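Local coordinates for tryptophan--tRNA ligase (Campylobacter jejuni subsp. jejuni, PDB 3TZL), which probably catalyses the ATP-dependent attachment of tryptophan to its cognate tRNA, working as a homodimeric class I aminoacyl-tRNA synthetase, at residues K57-S60 / L61-A64; P291-L294 / K295-D299. All coordinates share one frame; numbering follows the deposited sequence. Where two conformers were deposited one is given.

Interaction 1: residues K57-S60 / L61-A64; sequences KQNS and LKAA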
loop_
_atom_site.group_PDB
_atom_site.type_symbol
_atom_site.label_atom_id
_atom_site.label_comp_id
_atom_site.label_asym_id
_atom_site.label_seq_id
_atom_site.Cartn_x
_atom_site.Cartn_y
_atom_site.Cartn_z
ATOM N N LYS B 57 -0.257 -6.179 -18.452
ATOM C CA LYS B 57 -0.873 -7.498 -18.342
ATOM C C LYS B 57 -0.124 -8.497 -19.221
ATOM O O LYS B 57 0.138 -9.612 -18.805
ATOM C CB LYS B 57 -2.359 -7.438 -18.719
ATOM C CG LYS B 57 -3.150 -8.713 -18.427
ATOM C CD LYS B 57 -4.663 -8.501 -18.644
ATOM C CE LYS B 57 -5.486 -9.627 -18.013
ATOM N NZ LYS B 57 -6.901 -9.232 -17.678
ATOM N N GLN B 58 0.238 -8.079 -20.427
ATOM C CA GLN B 58 0.948 -8.956 -21.349
ATOM C C GLN B 58 2.365 -9.250 -20.897
ATOM O O GLN B 58 2.831 -10.383 -21.002
ATOM C CB GLN B 58 0.966 -8.376 -22.774
ATOM C CG GLN B 58 -0.267 -8.714 -23.604
ATOM C CD GLN B 58 -0.681 -10.176 -23.478
ATOM O OE1 GLN B 58 0.063 -11.088 -23.861
ATOM N NE2 GLN B 58 -1.870 -10.403 -22.921
ATOM N N ASN B 59 3.069 -8.226 -20.420
ATOM C CA ASN B 59 4.404 -8.447 -19.891
ATOM C C ASN B 59 4.408 -9.498 -18.789
ATOM O O ASN B 59 5.334 -10.297 -18.703
ATOM C CB ASN B 59 5.023 -7.143 -19.380
ATOM C CG ASN B 59 5.478 -6.251 -20.508
ATOM O OD1 ASN B 59 5.341 -6.612 -21.681
ATOM N ND2 ASN B 59 5.998 -5.074 -20.168
ATOM N N SER B 60 3.374 -9.502 -17.953
ATOM C CA SER B 60 3.325 -10.464 -16.853
ATOM C C SER B 60 3.151 -11.882 -17.380
ATOM O O SER B 60 3.838 -12.809 -16.921
ATOM C CB SER B 60 2.193 -10.124 -15.879
ATOM O OG SER B 60 2.497 -8.930 -15.174
ATOM N N LEU B 61 2.216 -12.055 -18.322
ATOM C CA LEU B 61 1.986 -13.361 -18.928
ATOM C C LEU B 61 3.279 -13.826 -19.625
ATOM O O LEU B 61 3.727 -14.956 -19.412
ATOM C CB LEU B 61 0.820 -13.306 -19.922
ATOM C CG LEU B 61 -0.592 -13.075 -19.381
ATOM C CD1 LEU B 61 -1.621 -13.209 -20.493
ATOM C CD2 LEU B 61 -0.923 -14.038 -18.231
ATOM N N LYS B 62 3.894 -12.951 -20.428
ATOM C CA LYS B 62 5.145 -13.309 -21.118
ATOM C C LYS B 62 6.266 -13.663 -20.166
ATOM O O LYS B 62 7.021 -14.597 -20.403
ATOM C CB LYS B 62 5.602 -12.199 -22.060
ATOM C CG LYS B 62 4.614 -11.902 -23.169
ATOM C CD LYS B 62 5.208 -11.010 -24.263
ATOM C CE LYS B 62 5.765 -9.687 -23.734
ATOM N NZ LYS B 62 7.252 -9.557 -23.937
ATOM N N ALA B 63 6.379 -12.910 -19.079
ATOM C CA ALA B 63 7.443 -13.190 -18.122
ATOM C C ALA B 63 7.238 -14.559 -17.471
ATOM O O ALA B 63 8.180 -15.328 -17.330
ATOM C CB ALA B 63 7.544 -12.107 -17.076
ATOM N N ALA B 64 6.005 -14.857 -17.067
ATOM C CA ALA B 64 5.721 -16.122 -16.412
ATOM C C ALA B 64 5.995 -17.253 -17.403
ATOM O O ALA B 64 6.697 -18.205 -17.071
ATOM C CB ALA B 64 4.277 -16.160 -15.917
#
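Leu61 lies against the preceding turn of its own helix, its CG 3.6 Å from Lys57 O and its CD1 3.7 Å from the amide nitrogen NE2 of Gln58. Its CG stands anti to the carbonyl carbon (chi1 -68°), which brings the isobutyl group back beside the turn before it. The Gln58 chain starts away from this turn, but a bend at chi2 (-44°) carries its amide across the leucine branch at a slant; the meeting is van der Waals contact between the leucine methyl and the amide nitrogen. Leucine suits the place because it also packs on an apolar side chain of helix 291-320.

Ser60 contributes mainly through its backbone. Its carbonyl oxygen accepts the Ala64 N-H at 3.0 Å, while its OG, beside the backbone N, makes a weak hydrogen bond to Leu56 O one turn earlier, a common way for a helical serine to satisfy its hydroxyl. The small methyl of Ala64 lets helix 291-320 come close.

Lys62 runs alongside Asn59 and points the same way; the Asn59 side chain lies about 4 Å from a bound phosphate ion, probably from the crystallisation liquor. The lysine CG rests 3.2 Å from Gln58 O, the oxygen that also takes the Lys62 N-H at 2.8 Å in an almost straight bond (174°). Farther out, CE comes within 3.7 Å of Asn59 OD1.

Four successive i to i+4 backbone bonds make this two regular alpha-helical turns within helix 53-70 of the class I catalytic domain, with the Ala63 side chain close to that of Pro12 in the predicted HIGH region.

Interaction 2: residues P291-L294 / K295-D299; sequences PSHL and KEILD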
loop_
_atom_site.group_PDB
_atom_site.type_symbol
_atom_site.label_atom_id
_atom_site.label_comp_id
_atom_site.label_asym_id
_atom_site.label_seq_id
_atom_site.Cartn_x
_atom_site.Cartn_y
_atom_site.Cartn_z
ATOM N N PRO B 291 -4.174 -19.838 -22.522
ATOM C CA PRO B 291 -4.016 -19.093 -21.271
ATOM C C PRO B 291 -4.365 -19.922 -20.036
ATOM O O PRO B 291 -3.760 -19.712 -18.982
ATOM C CB PRO B 291 -5.031 -17.952 -21.409
ATOM C CG PRO B 291 -5.308 -17.843 -22.877
ATOM C CD PRO B 291 -5.165 -19.215 -23.419
ATOM N N SER B 292 -5.319 -20.842 -20.162
ATOM C CA SER B 292 -5.784 -21.611 -19.005
ATOM C C SER B 292 -4.658 -22.435 -18.375
ATOM O O SER B 292 -4.633 -22.627 -17.158
ATOM C CB SER B 292 -6.985 -22.509 -19.360
ATOM O OG SER B 292 -6.588 -23.711 -20.008
ATOM N N HIS B 293 -3.719 -22.907 -19.192
ATOM C CA HIS B 293 -2.639 -23.717 -18.646
ATOM C C HIS B 293 -1.689 -22.873 -17.791
ATOM O O HIS B 293 -1.251 -23.306 -16.726
ATOM C CB HIS B 293 -1.864 -24.450 -19.737
ATOM C CG HIS B 293 -0.924 -25.489 -19.205
ATOM N ND1 HIS B 293 0.201 -25.901 -19.892
ATOM C CD2 HIS B 293 -0.943 -26.203 -18.053
ATOM C CE1 HIS B 293 0.834 -26.822 -19.186
ATOM N NE2 HIS B 293 0.161 -27.023 -18.067
ATOM N N LEU B 294 -1.385 -21.667 -18.251
ATOM C CA LEU B 294 -0.500 -20.788 -17.499
ATOM C C LEU B 294 -1.191 -20.377 -16.199
ATOM O O LEU B 294 -0.576 -20.375 -15.144
ATOM C CB LEU B 294 -0.098 -19.573 -18.337
ATOM C CG LEU B 294 0.877 -18.571 -17.720
ATOM C CD1 LEU B 294 2.209 -19.234 -17.357
ATOM C CD2 LEU B 294 1.105 -17.385 -18.666
ATOM N N LYS B 295 -2.480 -20.070 -16.283
ATOM C CA LYS B 295 -3.271 -19.712 -15.108
ATOM C C LYS B 295 -3.271 -20.821 -14.041
ATOM O O LYS B 295 -3.103 -20.536 -12.854
ATOM C CB LYS B 295 -4.699 -19.369 -15.534
ATOM C CG LYS B 295 -5.566 -18.778 -14.446
ATOM C CD LYS B 295 -6.884 -18.281 -15.023
ATOM C CE LYS B 295 -7.985 -19.313 -14.844
ATOM N NZ LYS B 295 -8.389 -19.434 -13.407
ATOM N N GLU B 296 -3.458 -22.065 -14.476
ATOM C CA GLU B 296 -3.437 -23.218 -13.574
ATOM C C GLU B 296 -2.109 -23.302 -12.812
ATOM O O GLU B 296 -2.085 -23.581 -11.610
ATOM C CB GLU B 296 -3.716 -24.532 -14.343
ATOM C CG GLU B 296 -5.183 -24.724 -14.799
ATOM C CD GLU B 296 -5.453 -26.040 -15.563
ATOM O OE1 GLU B 296 -4.500 -26.684 -16.062
ATOM O OE2 GLU B 296 -6.640 -26.429 -15.673
ATOM N N ILE B 297 -1.009 -23.038 -13.515
ATOM C CA ILE B 297 0.311 -23.086 -12.927
ATOM C C ILE B 297 0.548 -21.914 -11.964
ATOM O O ILE B 297 1.044 -22.108 -10.857
ATOM C CB ILE B 297 1.381 -23.097 -14.031
ATOM C CG1 ILE B 297 1.292 -24.406 -14.832
ATOM C CG2 ILE B 297 2.760 -22.905 -13.425
ATOM C CD1 ILE B 297 2.067 -24.362 -16.147
ATOM N N LEU B 298 0.188 -20.706 -12.386
ATOM C CA LEU B 298 0.291 -19.542 -11.517
ATOM C C LEU B 298 -0.633 -19.666 -10.300
ATOM O O LEU B 298 -0.275 -19.233 -9.213
ATOM C CB LEU B 298 -0.012 -18.257 -12.293
ATOM C CG LEU B 298 1.099 -17.926 -13.292
ATOM C CD1 LEU B 298 0.756 -16.694 -14.139
ATOM C CD2 LEU B 298 2.412 -17.744 -12.542
ATOM N N ASP B 299 -1.812 -20.256 -10.488
ATOM C CA ASP B 299 -2.760 -20.415 -9.384
ATOM C C ASP B 299 -2.214 -21.365 -8.341
ATOM O O ASP B 299 -2.331 -21.120 -7.159
ATOM C CB ASP B 299 -4.119 -20.900 -9.877
ATOM C CG ASP B 299 -4.956 -19.775 -10.443
ATOM O OD1 ASP B 299 -4.654 -18.606 -10.119
ATOM O OD2 ASP B 299 -5.912 -20.056 -11.203
#
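Ile297 sets its CD1 methyl over one face of the His293 imidazole, a CH-pi contact of 4.0 Å from CD1 to the ring centroid and 19° off the ring normal. The methyl is displaced toward the rim and has NE2 as its nearest ring atom, at 3.8 Å. With CG anti to the backbone N (chi1 -169°), the histidine ring is carried beside its own carbonyl carbon; although the chain sets out away from the following turn, its ring ends beside it, where the isoleucine chain crosses it obliquely. Glu296 comes from another direction, OE1 lying near the ring plane 4.1 Å from CD2, but this holds for one of two conformers and the contact is doubtful. Ring nitrogen ND1 is hydrogen-bonded to Glu286 OE2, which probably fixes the rotation of the ring.

Leu294 and Leu298, one turn apart, cross at a slant, CG of the first 4.0 Å from CD1 of the second. Branched aliphatic chains suit this buried side, whereas the charged Lys295 and Asp299 occupy another flank, joined by a weak salt bridge from NZ to OD2 at 3.4 Å. Backbone bonds from Lys295 N to Pro291 O through Leu298 N to Leu294 O join successive turns of helix 291-320.

Leu294 and Ile297 both pack on Leu68 of helix 53-70; His293 and Ile297 meet Leu287 of helix 278-289, so this part of the helix packs against both.

Interactions 1 and 2 belong to different helices whose apolar sides pack together, their centres about 12 Å apart. Leu294 CD2 lies 3.7 Å from Leu61 O, and the Ala64 methyl CB is 4.0 Å from both Leu294 CD1 and Leu298 CD1, so residues 291-299 rest on one side of the 57-64 turns. The first of the two contacts is nearer the catalytic machinery: the side chain of Ala63 is about 4 Å from that of Pro12 in the predicted ATP site and about 12 Å from the bound tryptophan. Interaction 2 lies farther from that site, the Leu298 side chain being about 12 Å from that of Pro12.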